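Local coordinates for thioredoxin (H-type,TRX-H) (Edwardsiella tarda, PDB 5ZF2), which inhibits ASK1-MAPK signalling cascades to promote pathogenesis during infection and is probably a thioredoxin-type oxidoreductase, at residues A[1-6]-A[52-57]; A[12-17]-A[77-82]; A[37-42]-A[95-100]; A[72-77]-A[87-92]. All coordinates share one frame; numbering follows the deposited sequence.

Interaction 1 (A[1-6]-A[52-57]); sequences SVEPYS and RVFKVN
Glu3 and Phe54 lie side by side on one face of a parallel strand pair, and here the packing is close: CD of Glu3 comes to 3.3 Å from CE1 of Phe54, with carboxylate and ring planes 34° apart. CG of Glu3 stands between the backbone N and the carbonyl carbon (chi1 68°), and from there the extended chain follows the ring and delivers OE1 to Arg52. This salt bridge is long, 3.3 Å from Glu3 OE1 to Arg52 NH2, and uses the syn side of the carboxylate. The doubly bent Arg52 chain also presents NE to Ser1 OG at 2.9 Å, near the guanidinium plane, so two groups of segment 1-6 hold one edge of the arginine. A water accepts from Ser1 OG and donates to Glu3 OE1 and to Val53 O, which already accepts from Glu3 N. Backbone bonds from Val53 N to Ser1 O, Lys55 N to Glu3 O and Tyr5 N to Lys55 O complete the pairing. Buried beyond Phe54, Tyr5 CB meets Val56 CG2 at 3.7 Å. On the face bearing Val2 the packing is looser and Val2 itself is exposed, though Val53 is buried: Val2 CG2 lies 4.1 Å from Val53 CB, and Val2 CG1 rests 3.8 Å from NZ of Lys55, whose charge has a weak, long ion pair with Glu36. Strand 2-4 is an outermost strand of the sheet. Strand 20-25 flanks 52-57 on its other side; helix 7-15 packs on Phe54, helix 62-68 on Tyr5 and Val56, and Phe43 of helix 30-43 on Val2 and Val53.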
loop_
_atom_site.group_PDB
_atom_site.type_symbol
_atom_site.label_atom_id
_atom_site.label_comp_id
_atom_site.label_asym_id
_atom_site.label_seq_id
_atom_site.Cartn_x
_atom_site.Cartn_y
_atom_site.Cartn_z
ATOM N N SER A 1 -4.394 -9.675 -3.164
ATOM C CA SER A 1 -4.185 -9.267 -4.553
ATOM C C SER A 1 -3.339 -7.993 -4.627
ATOM O O SER A 1 -3.275 -7.240 -3.670
ATOM C CB SER A 1 -5.523 -9.028 -5.262
ATOM O OG SER A 1 -6.238 -7.959 -4.660
ATOM N N VAL A 2 -2.716 -7.759 -5.780
ATOM C CA VAL A 2 -1.884 -6.582 -6.034
ATOM C C VAL A 2 -2.242 -6.038 -7.397
ATOM O O VAL A 2 -2.170 -6.767 -8.391
ATOM C CB VAL A 2 -0.383 -6.912 -6.014
ATOM C CG1 VAL A 2 0.415 -5.609 -6.205
ATOM C CG2 VAL A 2 -0.008 -7.644 -4.725
ATOM N N GLU A 3 -2.583 -4.763 -7.476
ATOM C CA GLU A 3 -2.980 -4.231 -8.768
ATOM C C GLU A 3 -2.608 -2.761 -8.826
ATOM O O GLU A 3 -2.374 -2.136 -7.781
ATOM C CB GLU A 3 -4.482 -4.446 -9.011
ATOM C CG GLU A 3 -5.411 -3.638 -8.127
ATOM C CD GLU A 3 -6.796 -4.317 -8.023
ATOM O OE1 GLU A 3 -7.031 -5.109 -7.075
ATOM O OE2 GLU A 3 -7.637 -4.089 -8.918
ATOM N N PRO A 4 -2.484 -2.187 -10.024
ATOM C CA PRO A 4 -2.242 -0.751 -10.132
ATOM C C PRO A 4 -3.433 0.013 -9.590
ATOM O O PRO A 4 -4.586 -0.410 -9.736
ATOM C CB PRO A 4 -2.088 -0.512 -11.645
ATOM C CG PRO A 4 -2.046 -1.839 -12.272
ATOM C CD PRO A 4 -2.678 -2.822 -11.342
ATOM N N TYR A 5 -3.148 1.155 -8.982
ATOM C CA TYR A 5 -4.225 2.023 -8.541
ATOM C C TYR A 5 -5.074 2.475 -9.727
ATOM O O TYR A 5 -4.556 2.912 -10.765
ATOM C CB TYR A 5 -3.691 3.258 -7.808
ATOM C CG TYR A 5 -4.826 4.166 -7.416
ATOM C CD1 TYR A 5 -5.527 3.966 -6.225
ATOM C CD2 TYR A 5 -5.258 5.169 -8.282
ATOM C CE1 TYR A 5 -6.594 4.782 -5.887
ATOM C CE2 TYR A 5 -6.313 5.960 -7.970
ATOM C CZ TYR A 5 -6.972 5.778 -6.773
ATOM O OH TYR A 5 -8.021 6.618 -6.502
ATOM N N SER A 6 -6.388 2.366 -9.546
ATOM C CA SER A 6 -7.380 3.055 -10.352
ATOM C C SER A 6 -8.507 3.440 -9.418
ATOM O O SER A 6 -8.709 2.799 -8.381
ATOM C CB SER A 6 -7.910 2.192 -11.505
ATOM O OG SER A 6 -8.777 1.173 -11.037
ATOM N N ARG A 52 -6.097 -6.219 -0.144
ATOM C CA ARG A 52 -6.144 -5.710 -1.505
ATOM C C ARG A 52 -5.116 -4.580 -1.591
ATOM O O ARG A 52 -5.310 -3.518 -0.992
ATOM C CB ARG A 52 -7.542 -5.204 -1.849
ATOM C CG ARG A 52 -8.659 -6.166 -1.536
ATOM C CD ARG A 52 -8.689 -7.297 -2.539
ATOM N NE ARG A 52 -8.809 -6.815 -3.914
ATOM C CZ ARG A 52 -9.935 -6.368 -4.474
ATOM N NH1 ARG A 52 -11.074 -6.327 -3.778
ATOM N NH2 ARG A 52 -9.920 -5.952 -5.738
ATOM N N VAL A 53 -4.045 -4.804 -2.340
ATOM C CA VAL A 53 -2.929 -3.858 -2.450
ATOM C C VAL A 53 -3.087 -3.061 -3.731
ATOM O O VAL A 53 -3.326 -3.643 -4.799
ATOM C CB VAL A 53 -1.582 -4.595 -2.443
ATOM C CG1 VAL A 53 -0.403 -3.588 -2.570
ATOM C CG2 VAL A 53 -1.477 -5.478 -1.209
ATOM N N PHE A 54 -2.961 -1.727 -3.637
ATOM C CA PHE A 54 -2.963 -0.871 -4.815
ATOM C C PHE A 54 -1.646 -0.113 -4.911
ATOM O O PHE A 54 -1.259 0.586 -3.968
ATOM C CB PHE A 54 -4.138 0.107 -4.792
ATOM C CG PHE A 54 -5.452 -0.582 -4.844
ATOM C CD1 PHE A 54 -6.013 -0.923 -6.075
ATOM C CD2 PHE A 54 -6.112 -0.915 -3.677
ATOM C CE1 PHE A 54 -7.216 -1.583 -6.136
ATOM C CE2 PHE A 54 -7.321 -1.602 -3.729
ATOM C CZ PHE A 54 -7.861 -1.936 -4.965
ATOM N N LYS A 55 -0.971 -0.252 -6.048
ATOM C CA LYS A 55 0.287 0.437 -6.290
ATOM C C LYS A 55 -0.008 1.779 -6.947
ATOM O O LYS A 55 -0.547 1.832 -8.063
ATOM C CB LYS A 55 1.211 -0.414 -7.159
ATOM C CG LYS A 55 1.587 -1.782 -6.546
ATOM C CD LYS A 55 2.832 -1.709 -5.656
ATOM C CE LYS A 55 3.279 -3.108 -5.197
ATOM N NZ LYS A 55 3.809 -3.969 -6.308
ATOM N N VAL A 56 0.341 2.854 -6.246
ATOM C CA VAL A 56 0.164 4.221 -6.711
ATOM C C VAL A 56 1.512 4.721 -7.200
ATOM O O VAL A 56 2.484 4.762 -6.433
ATOM C CB VAL A 56 -0.381 5.127 -5.589
ATOM C CG1 VAL A 56 -0.586 6.566 -6.106
ATOM C CG2 VAL A 56 -1.697 4.570 -5.043
ATOM N N ASN A 57 1.584 5.072 -8.483
ATOM C CA ASN A 57 2.823 5.578 -9.051
ATOM C C ASN A 57 2.941 7.058 -8.691
ATOM O O ASN A 57 2.182 7.898 -9.188
ATOM C CB ASN A 57 2.860 5.342 -10.558
ATOM C CG ASN A 57 4.188 5.754 -11.186
ATOM O OD1 ASN A 57 4.821 6.727 -10.769
ATOM N ND2 ASN A 57 4.625 4.989 -12.189
HETATM O O HOH W 1 -5.411 -5.521 -5.009
#

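Interaction 2 (A[12-17]-A[77-82]); sequences QAQASG and ILYRNG
Gln14 sets NE2 of its side-chain amide over one face of the Tyr79 ring, 3.3 Å from CD2 of Tyr79. The amide stands almost upright on the ring, the two planes being 88° apart. A bend at chi2 (-77°) turns the glutamine chain back toward the strand and also puts OE1 3.6 Å from Tyr79 CB. The same OE1 accepts from a water that in turn accepts from Gly82 N, so OE1 is tied to the turn through water while NE2 rests on the ring; no direct hydrogen bond crosses the contact. At the turn, Asn81 has CG anti to its own N (chi1 -160°), which swings OD1 to 4.0 Å from Gly17 CA. Gly17 O accepts a hydrogen bond from a second water, 2.6 Å away, which accepts in turn from Asn81 N. Both glycines have positive phi: Gly17 follows the end of the helix, and Asn81 and Gly82 together have the backbone shape of a type I' hairpin turn. This solvent-rich surface contact sets the end of helix 7-15 against the turn between strands 75-80 and 83-89, with Val20 of strand 20-25 beside Gln14 and Tyr79, and Phe68 of helix 62-68 touching the tyrosine.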
loop_
_atom_site.group_PDB
_atom_site.type_symbol
_atom_site.label_atom_id
_atom_site.label_comp_id
_atom_site.label_asym_id
_atom_site.label_seq_id
_atom_site.Cartn_x
_atom_site.Cartn_y
_atom_site.Cartn_z
ATOM N N GLN A 12 -14.142 0.154 -5.156
ATOM C CA GLN A 12 -14.811 -1.128 -4.970
ATOM C C GLN A 12 -14.149 -1.927 -3.851
ATOM O O GLN A 12 -14.841 -2.556 -3.040
ATOM C CB GLN A 12 -14.825 -1.909 -6.281
ATOM C CG GLN A 12 -15.415 -3.293 -6.168
ATOM C CD GLN A 12 -14.530 -4.342 -6.809
ATOM O OE1 GLN A 12 -14.571 -4.526 -8.023
ATOM N NE2 GLN A 12 -13.693 -5.007 -6.006
ATOM N N ALA A 13 -12.814 -1.891 -3.765
ATOM C CA ALA A 13 -12.140 -2.540 -2.639
ATOM C C ALA A 13 -12.567 -1.933 -1.300
ATOM O O ALA A 13 -12.855 -2.664 -0.342
ATOM C CB ALA A 13 -10.617 -2.457 -2.812
ATOM N N GLN A 14 -12.644 -0.604 -1.212
ATOM C CA GLN A 14 -13.024 0.024 0.057
ATOM C C GLN A 14 -14.442 -0.333 0.478
ATOM O O GLN A 14 -14.729 -0.419 1.678
ATOM C CB GLN A 14 -12.892 1.541 -0.032
ATOM C CG GLN A 14 -11.461 2.001 -0.193
ATOM C CD GLN A 14 -10.691 1.949 1.112
ATOM O OE1 GLN A 14 -10.394 0.870 1.634
ATOM N NE2 GLN A 14 -10.364 3.119 1.644
ATOM N N ALA A 15 -15.349 -0.506 -0.474
ATOM C CA ALA A 15 -16.721 -0.863 -0.135
ATOM C C ALA A 15 -16.889 -2.351 0.188
ATOM O O ALA A 15 -17.926 -2.735 0.739
ATOM C CB ALA A 15 -17.648 -0.468 -1.286
ATOM N N SER A 16 -15.884 -3.182 -0.096
ATOM C CA SER A 16 -15.988 -4.629 0.036
ATOM C C SER A 16 -15.881 -5.125 1.473
ATOM O O SER A 16 -16.228 -6.279 1.735
ATOM C CB SER A 16 -14.880 -5.312 -0.770
ATOM O OG SER A 16 -13.622 -5.137 -0.113
ATOM N N GLY A 17 -15.375 -4.320 2.398
ATOM C CA GLY A 17 -15.075 -4.820 3.724
ATOM C C GLY A 17 -13.667 -5.347 3.907
ATOM O O GLY A 17 -13.227 -5.495 5.057
ATOM N N ILE A 77 -0.094 3.096 3.297
ATOM C CA ILE A 77 -1.280 3.459 4.066
ATOM C C ILE A 77 -2.182 2.245 4.165
ATOM O O ILE A 77 -2.569 1.673 3.143
ATOM C CB ILE A 77 -2.062 4.616 3.433
ATOM C CG1 ILE A 77 -1.117 5.781 3.104
ATOM C CG2 ILE A 77 -3.225 5.011 4.404
ATOM C CD1 ILE A 77 -1.774 6.865 2.225
ATOM N N LEU A 78 -2.551 1.877 5.378
ATOM C CA LEU A 78 -3.360 0.680 5.581
ATOM C C LEU A 78 -4.775 1.122 5.916
ATOM O O LEU A 78 -4.974 1.968 6.790
ATOM C CB LEU A 78 -2.791 -0.211 6.690
ATOM C CG LEU A 78 -3.600 -1.494 6.957
ATOM C CD1 LEU A 78 -3.602 -2.443 5.715
ATOM C CD2 LEU A 78 -3.090 -2.243 8.187
ATOM N N TYR A 79 -5.748 0.569 5.207
ATOM C CA TYR A 79 -7.156 0.799 5.496
ATOM C C TYR A 79 -7.799 -0.490 5.966
ATOM O O TYR A 79 -7.448 -1.578 5.502
ATOM C CB TYR A 79 -7.915 1.301 4.257
ATOM C CG TYR A 79 -7.469 2.634 3.761
ATOM C CD1 TYR A 79 -6.323 2.750 3.004
ATOM C CD2 TYR A 79 -8.201 3.783 4.038
ATOM C CE1 TYR A 79 -5.900 3.965 2.530
ATOM C CE2 TYR A 79 -7.777 5.023 3.575
ATOM C CZ TYR A 79 -6.628 5.099 2.828
ATOM O OH TYR A 79 -6.203 6.292 2.341
ATOM N N ARG A 80 -8.754 -0.361 6.889
ATOM C CA ARG A 80 -9.629 -1.470 7.256
ATOM C C ARG A 80 -11.055 -0.949 7.237
ATOM O O ARG A 80 -11.332 0.131 7.774
ATOM C CB ARG A 80 -9.256 -2.070 8.624
ATOM C CG ARG A 80 -7.961 -2.894 8.552
ATOM C CD ARG A 80 -7.520 -3.497 9.880
ATOM N NE ARG A 80 -6.328 -4.324 9.715
ATOM C CZ ARG A 80 -5.463 -4.560 10.694
ATOM N NH1 ARG A 80 -5.684 -4.029 11.872
ATOM N NH2 ARG A 80 -4.380 -5.317 10.512
ATOM N N ASN A 81 -11.930 -1.682 6.550
ATOM C CA ASN A 81 -13.337 -1.327 6.422
ATOM C C ASN A 81 -13.499 0.081 5.856
ATOM O O ASN A 81 -14.427 0.814 6.227
ATOM C CB ASN A 81 -14.072 -1.466 7.762
ATOM C CG ASN A 81 -15.574 -1.575 7.585
ATOM O OD1 ASN A 81 -16.056 -2.172 6.615
ATOM N ND2 ASN A 81 -16.325 -0.963 8.502
ATOM N N GLY A 82 -12.585 0.472 4.970
ATOM C CA GLY A 82 -12.706 1.739 4.273
ATOM C C GLY A 82 -12.161 2.936 5.014
ATOM O O GLY A 82 -12.355 4.060 4.550
HETATM O O HOH W 2 -10.292 -1.055 3.730
HETATM O O HOH W 3 -16.702 -0.446 3.820
HETATM O O HOH W 4 -11.210 -4.396 6.363
HETATM O O HOH W 5 -14.936 -5.267 7.228
#

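Interaction 3 (A[37-42]-A[95-100]); sequences RELTPL and SALSDF. With SO4 (sulfate ion), chain B.
Leu97 leads an apolar helix-to-helix contact, in which segments 37-42 and 95-100 pack next to each other against the sheet of the thioredoxin fold. Their axes come to 10.0 Å and cross at -45°, and no hydrogen bond joins them; the contact is van der Waals packing of side chains, partly on backbone. CB of Leu97 is the meeting point, 4.1 Å from Leu39 CD2 and 4.0 Å from Leu42 CD1. The Leu39 and Leu97 side chains run across each other at about a right angle. Further out, Leu97 CD1 reaches Glu38, touching OE1 at 3.5 Å as well as the CB of that residue, so the leucine lies against both the polar end and the root of the glutamate chain. Leu42, with CG anti to its carbonyl carbon (chi1 -63°), reaches across to the next residue: its CD1 sits 3.6 Å from the backbone N of Ser98, while CD2 meets Ser98 CB. The contact is therefore most buried at Leu39 and Leu97 and more open toward Ser98. At the N-terminal end of helix 94-102 a sulfate, probably from the crystallisation liquor, is bound. Its O1 accepts from Ser95 N at 2.8 Å and its O4 from Ser95 OG at 2.9 Å, and it also binds Ser93 OG; the helix end would be expected to favour such an anion. Beneath the pair, Leu76 of strand 75-80 touches both Leu39 and Leu97. Pro94 and Thr92 border Glu38, and Leu101, later in helix 94-102, continues the packing on Leu42.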
loop_
_atom_site.group_PDB
_atom_site.type_symbol
_atom_site.label_atom_id
_atom_site.label_comp_id
_atom_site.label_asym_id
_atom_site.label_seq_id
_atom_site.Cartn_x
_atom_site.Cartn_y
_atom_site.Cartn_z
ATOM N N ARG A 37 10.583 -5.697 -2.565
ATOM C CA ARG A 37 11.220 -6.938 -2.182
ATOM C C ARG A 37 10.683 -7.645 -0.972
ATOM O O ARG A 37 10.486 -8.800 -0.954
ATOM C CB ARG A 37 12.686 -6.686 -1.883
ATOM C CG ARG A 37 13.559 -6.940 -3.018
ATOM C CD ARG A 37 13.244 -6.070 -4.178
ATOM N NE ARG A 37 14.473 -5.543 -4.713
ATOM C CZ ARG A 37 14.925 -5.899 -5.885
ATOM N NH1 ARG A 37 14.223 -6.771 -6.589
ATOM N NH2 ARG A 37 16.057 -5.407 -6.346
ATOM N N GLU A 38 10.553 -6.913 0.083
ATOM C CA GLU A 38 10.189 -7.478 1.373
ATOM C C GLU A 38 8.691 -7.628 1.536
ATOM O O GLU A 38 8.241 -8.542 2.234
ATOM C CB GLU A 38 10.763 -6.600 2.490
ATOM C CG GLU A 38 12.299 -6.530 2.369
ATOM C CD GLU A 38 12.922 -5.499 3.291
ATOM O OE1 GLU A 38 12.164 -4.657 3.805
ATOM O OE2 GLU A 38 14.161 -5.527 3.446
ATOM N N LEU A 39 7.922 -6.747 0.898
ATOM C CA LEU A 39 6.470 -6.811 0.936
ATOM C C LEU A 39 5.916 -7.947 0.069
ATOM O O LEU A 39 4.900 -8.559 0.427
ATOM C CB LEU A 39 5.896 -5.468 0.488
ATOM C CG LEU A 39 5.980 -4.341 1.519
ATOM C CD1 LEU A 39 5.553 -3.053 0.873
ATOM C CD2 LEU A 39 5.128 -4.664 2.739
ATOM N N THR A 40 6.534 -8.222 -1.080
ATOM C CA THR A 40 5.970 -9.239 -1.976
ATOM C C THR A 40 5.725 -10.577 -1.292
ATOM O O THR A 40 4.588 -11.067 -1.360
ATOM C CB THR A 40 6.842 -9.379 -3.230
ATOM O OG1 THR A 40 6.837 -8.122 -3.927
ATOM C CG2 THR A 40 6.326 -10.488 -4.152
ATOM N N PRO A 41 6.672 -11.179 -0.565
ATOM C CA PRO A 41 6.331 -12.419 0.147
ATOM C C PRO A 41 5.312 -12.211 1.250
ATOM O O PRO A 41 4.508 -13.110 1.520
ATOM C CB PRO A 41 7.679 -12.893 0.705
ATOM C CG PRO A 41 8.496 -11.663 0.786
ATOM C CD PRO A 41 8.089 -10.814 -0.361
ATOM N N LEU A 42 5.307 -11.055 1.900
ATOM C CA LEU A 42 4.302 -10.843 2.931
ATOM C C LEU A 42 2.896 -10.853 2.337
ATOM O O LEU A 42 1.963 -11.353 2.971
ATOM C CB LEU A 42 4.576 -9.531 3.672
ATOM C CG LEU A 42 5.898 -9.463 4.448
ATOM C CD1 LEU A 42 6.137 -8.076 5.052
ATOM C CD2 LEU A 42 5.911 -10.536 5.537
ATOM N N SER A 95 10.607 -7.173 9.717
ATOM C CA SER A 95 9.698 -7.393 10.838
ATOM C C SER A 95 8.757 -6.209 11.055
ATOM O O SER A 95 7.600 -6.400 11.453
ATOM C CB SER A 95 10.497 -7.690 12.110
ATOM O OG SER A 95 11.277 -6.582 12.482
ATOM N N ALA A 96 9.216 -4.984 10.800
ATOM C CA ALA A 96 8.336 -3.832 10.974
ATOM C C ALA A 96 7.243 -3.810 9.915
ATOM O O ALA A 96 6.087 -3.491 10.216
ATOM C CB ALA A 96 9.146 -2.525 10.939
ATOM N N LEU A 97 7.593 -4.141 8.666
ATOM C CA LEU A 97 6.608 -4.183 7.590
ATOM C C LEU A 97 5.581 -5.280 7.831
ATOM O O LEU A 97 4.379 -5.076 7.610
ATOM C CB LEU A 97 7.310 -4.404 6.244
ATOM C CG LEU A 97 8.216 -3.258 5.798
ATOM C CD1 LEU A 97 8.916 -3.648 4.520
ATOM C CD2 LEU A 97 7.402 -2.010 5.527
ATOM N N SER A 98 6.039 -6.463 8.251
ATOM C CA SER A 98 5.118 -7.519 8.667
ATOM C C SER A 98 4.165 -7.019 9.751
ATOM O O SER A 98 2.949 -7.227 9.682
ATOM C CB SER A 98 5.910 -8.724 9.167
ATOM O OG SER A 98 5.047 -9.699 9.689
ATOM N N ASP A 99 4.700 -6.359 10.765
ATOM C CA ASP A 99 3.827 -5.929 11.854
ATOM C C ASP A 99 2.873 -4.829 11.402
ATOM O O ASP A 99 1.728 -4.777 11.867
ATOM C CB ASP A 99 4.672 -5.470 13.036
ATOM C CG ASP A 99 3.840 -5.237 14.279
ATOM O OD1 ASP A 99 3.217 -6.196 14.780
ATOM O OD2 ASP A 99 3.790 -4.089 14.721
ATOM N N PHE A 100 3.317 -3.974 10.475
ATOM C CA PHE A 100 2.469 -2.922 9.912
ATOM C C PHE A 100 1.216 -3.510 9.264
ATOM O O PHE A 100 0.122 -2.941 9.367
ATOM C CB PHE A 100 3.258 -2.114 8.878
ATOM C CG PHE A 100 2.457 -1.010 8.219
ATOM C CD1 PHE A 100 2.253 0.197 8.870
ATOM C CD2 PHE A 100 1.916 -1.191 6.954
ATOM C CE1 PHE A 100 1.496 1.214 8.268
ATOM C CE2 PHE A 100 1.181 -0.191 6.335
ATOM C CZ PHE A 100 0.979 1.018 6.983
HETATM S S SO4 B . 14.439 -7.326 10.934
HETATM O O1 SO4 B . 13.355 -7.811 10.089
HETATM O O2 SO4 B . 15.619 -8.157 10.757
HETATM O O3 SO4 B . 14.798 -5.943 10.548
HETATM O O4 SO4 B . 14.014 -7.365 12.335
#

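Interaction 4 (A[72-77]-A[87-92]); sequences QQSTLI and RSIGET
Ser74 O is gripped by Gly90 N at 3.0 Å and by a water at 3.1 Å, with a weak further bond from Gln35 NE2. The Gly90 donor stands above the carbonyl plane, although its N-H points almost straight at the oxygen (171°). The water also meets Ser88 OG and accepts from Glu91 N, knitting the chain after strand 83-89 to the residue just before strand 75-80. Next along, Leu76 and Ser88 form an antiparallel hydrogen-bonded pair, Leu76 N to Ser88 O at 2.8 Å and Ser88 N to Leu76 O at 2.9 Å. On the face bearing Thr75 and Ile77, the side chains of Ile77 and Arg87 run side by side. CD1 of Ile77 covers one face of the guanidinium, 3.7 Å from Arg87 NH2, toward its rim; a bend at chi3 (58°) folds the guanidinium over that methyl, and Glu84 holds it by a salt bridge and Phe68 O by a hydrogen bond. Thr75 OG1 lies 3.6 Å from Ile89 CG1 and donates to Gln72 O at 2.7 Å, fixing its rotation. This is the hairpin of strands 75-80 and 83-89. Ser74 and Thr75 make a G1 bulge facing Val24 of strand 20-25, Phe100 of helix 94-102 touches Leu76 and Ser88, and Gln73 touches Cys29 and Cys32, the probable thioredoxin-type CxxC pair at the start of helix 30-43.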
loop_
_atom_site.group_PDB
_atom_site.type_symbol
_atom_site.label_atom_id
_atom_site.label_comp_id
_atom_site.label_asym_id
_atom_site.label_seq_id
_atom_site.Cartn_x
_atom_site.Cartn_y
_atom_site.Cartn_z
ATOM N N GLN A 72 5.511 11.860 -0.165
ATOM C CA GLN A 72 6.765 11.172 -0.454
ATOM C C GLN A 72 6.489 9.787 -1.021
ATOM O O GLN A 72 5.511 9.129 -0.656
ATOM C CB GLN A 72 7.652 11.008 0.788
ATOM C CG GLN A 72 7.605 12.205 1.729
ATOM C CD GLN A 72 8.658 12.127 2.799
ATOM O OE1 GLN A 72 9.698 11.496 2.614
ATOM N NE2 GLN A 72 8.401 12.772 3.930
ATOM N N GLN A 73 7.388 9.348 -1.895
ATOM C CA GLN A 73 7.416 7.954 -2.295
ATOM C C GLN A 73 7.761 7.105 -1.074
ATOM O O GLN A 73 8.242 7.611 -0.056
ATOM C CB GLN A 73 8.440 7.753 -3.409
ATOM C CG GLN A 73 9.835 8.248 -2.994
ATOM C CD GLN A 73 10.728 8.640 -4.167
ATOM O OE1 GLN A 73 11.944 8.424 -4.135
ATOM N NE2 GLN A 73 10.130 9.226 -5.201
ATOM N N SER A 74 7.507 5.806 -1.182
ATOM C CA SER A 74 7.693 4.840 -0.098
ATOM C C SER A 74 6.704 5.037 1.046
ATOM O O SER A 74 6.953 4.563 2.163
ATOM C CB SER A 74 9.137 4.837 0.435
ATOM O OG SER A 74 9.411 5.970 1.269
ATOM N N THR A 75 5.566 5.690 0.786
ATOM C CA THR A 75 4.490 5.801 1.771
ATOM C C THR A 75 3.582 4.584 1.643
ATOM O O THR A 75 3.217 4.192 0.523
ATOM C CB THR A 75 3.652 7.074 1.577
ATOM O OG1 THR A 75 4.483 8.237 1.648
ATOM C CG2 THR A 75 2.580 7.178 2.664
ATOM N N LEU A 76 3.239 3.978 2.784
ATOM C CA LEU A 76 2.274 2.877 2.855
ATOM C C LEU A 76 1.130 3.324 3.748
ATOM O O LEU A 76 1.366 3.892 4.830
ATOM C CB LEU A 76 2.895 1.599 3.445
ATOM C CG LEU A 76 4.152 1.040 2.781
ATOM C CD1 LEU A 76 4.761 -0.105 3.630
ATOM C CD2 LEU A 76 3.785 0.553 1.402
ATOM N N ILE A 77 -0.094 3.096 3.297
ATOM C CA ILE A 77 -1.280 3.459 4.066
ATOM C C ILE A 77 -2.182 2.245 4.165
ATOM O O ILE A 77 -2.569 1.673 3.143
ATOM C CB ILE A 77 -2.062 4.616 3.433
ATOM C CG1 ILE A 77 -1.117 5.781 3.104
ATOM C CG2 ILE A 77 -3.225 5.011 4.404
ATOM C CD1 ILE A 77 -1.774 6.865 2.225
ATOM N N ARG A 87 -0.310 4.740 8.776
ATOM C CA ARG A 87 0.523 4.964 7.609
ATOM C C ARG A 87 1.980 4.943 8.061
ATOM O O ARG A 87 2.291 5.000 9.260
ATOM C CB ARG A 87 0.156 6.276 6.893
ATOM C CG ARG A 87 0.411 7.562 7.699
ATOM C CD ARG A 87 0.167 8.798 6.819
ATOM N NE ARG A 87 -1.198 8.821 6.285
ATOM C CZ ARG A 87 -1.533 9.389 5.129
ATOM N NH1 ARG A 87 -0.591 9.972 4.397
ATOM N NH2 ARG A 87 -2.798 9.362 4.703
ATOM N N SER A 88 2.870 4.828 7.083
ATOM C CA SER A 88 4.290 4.610 7.317
ATOM C C SER A 88 5.045 5.162 6.119
ATOM O O SER A 88 4.581 5.006 4.982
ATOM C CB SER A 88 4.555 3.094 7.504
ATOM O OG SER A 88 5.944 2.799 7.434
ATOM N N ILE A 89 6.196 5.806 6.354
ATOM C CA ILE A 89 7.029 6.332 5.261
ATOM C C ILE A 89 8.454 5.792 5.394
ATOM O O ILE A 89 9.119 6.026 6.411
ATOM C CB ILE A 89 7.064 7.873 5.240
ATOM C CG1 ILE A 89 5.682 8.491 5.011
ATOM C CG2 ILE A 89 8.083 8.386 4.197
ATOM C CD1 ILE A 89 5.635 9.988 5.445
ATOM N N GLY A 90 8.940 5.115 4.363
ATOM C CA GLY A 90 10.342 4.764 4.289
ATOM C C GLY A 90 10.764 3.522 5.053
ATOM O O GLY A 90 11.961 3.208 5.073
ATOM N N GLU A 91 9.831 2.793 5.651
ATOM C CA GLU A 91 10.168 1.632 6.469
ATOM C C GLU A 91 10.702 0.484 5.626
ATOM O O GLU A 91 10.042 0.055 4.670
ATOM C CB GLU A 91 8.927 1.152 7.227
ATOM C CG GLU A 91 9.169 -0.095 8.060
ATOM C CD GLU A 91 10.195 0.167 9.155
ATOM O OE1 GLU A 91 11.327 -0.383 9.077
ATOM O OE2 GLU A 91 9.858 0.939 10.085
ATOM N N THR A 92 11.879 -0.060 6.002
ATOM C CA THR A 92 12.416 -1.219 5.286
ATOM C C THR A 92 12.775 -2.397 6.188
ATOM O O THR A 92 13.347 -3.378 5.696
ATOM C CB THR A 92 13.651 -0.852 4.444
ATOM O OG1 THR A 92 14.688 -0.360 5.296
ATOM C CG2 THR A 92 13.307 0.205 3.387
HETATM O O HOH W 6 6.777 2.932 4.789
#

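Overall arrangement
Three of the contacts reach one five-stranded sheet. Interaction 1 adds the edge strand 2-4, interaction 4 pairs the hairpin at the other edge, their centres about 15 Å apart, and interaction 2 lies at the far end of strand 75-80, sharing Ile77 with interaction 4. Interaction 3 joins two helices that lie against the sheet; its centre is about 12 Å from that of interaction 4, nested within its chain loop. Phe54 packs on Ala13 between interactions 1 and 2, and Phe100 on Leu76 between 3 and 4. Interaction 1 closes before interaction 4 opens. Together they span the sheet and helices on both its faces in a thioredoxin fold, and Gln73 of interaction 4 touches the probable CxxC pair.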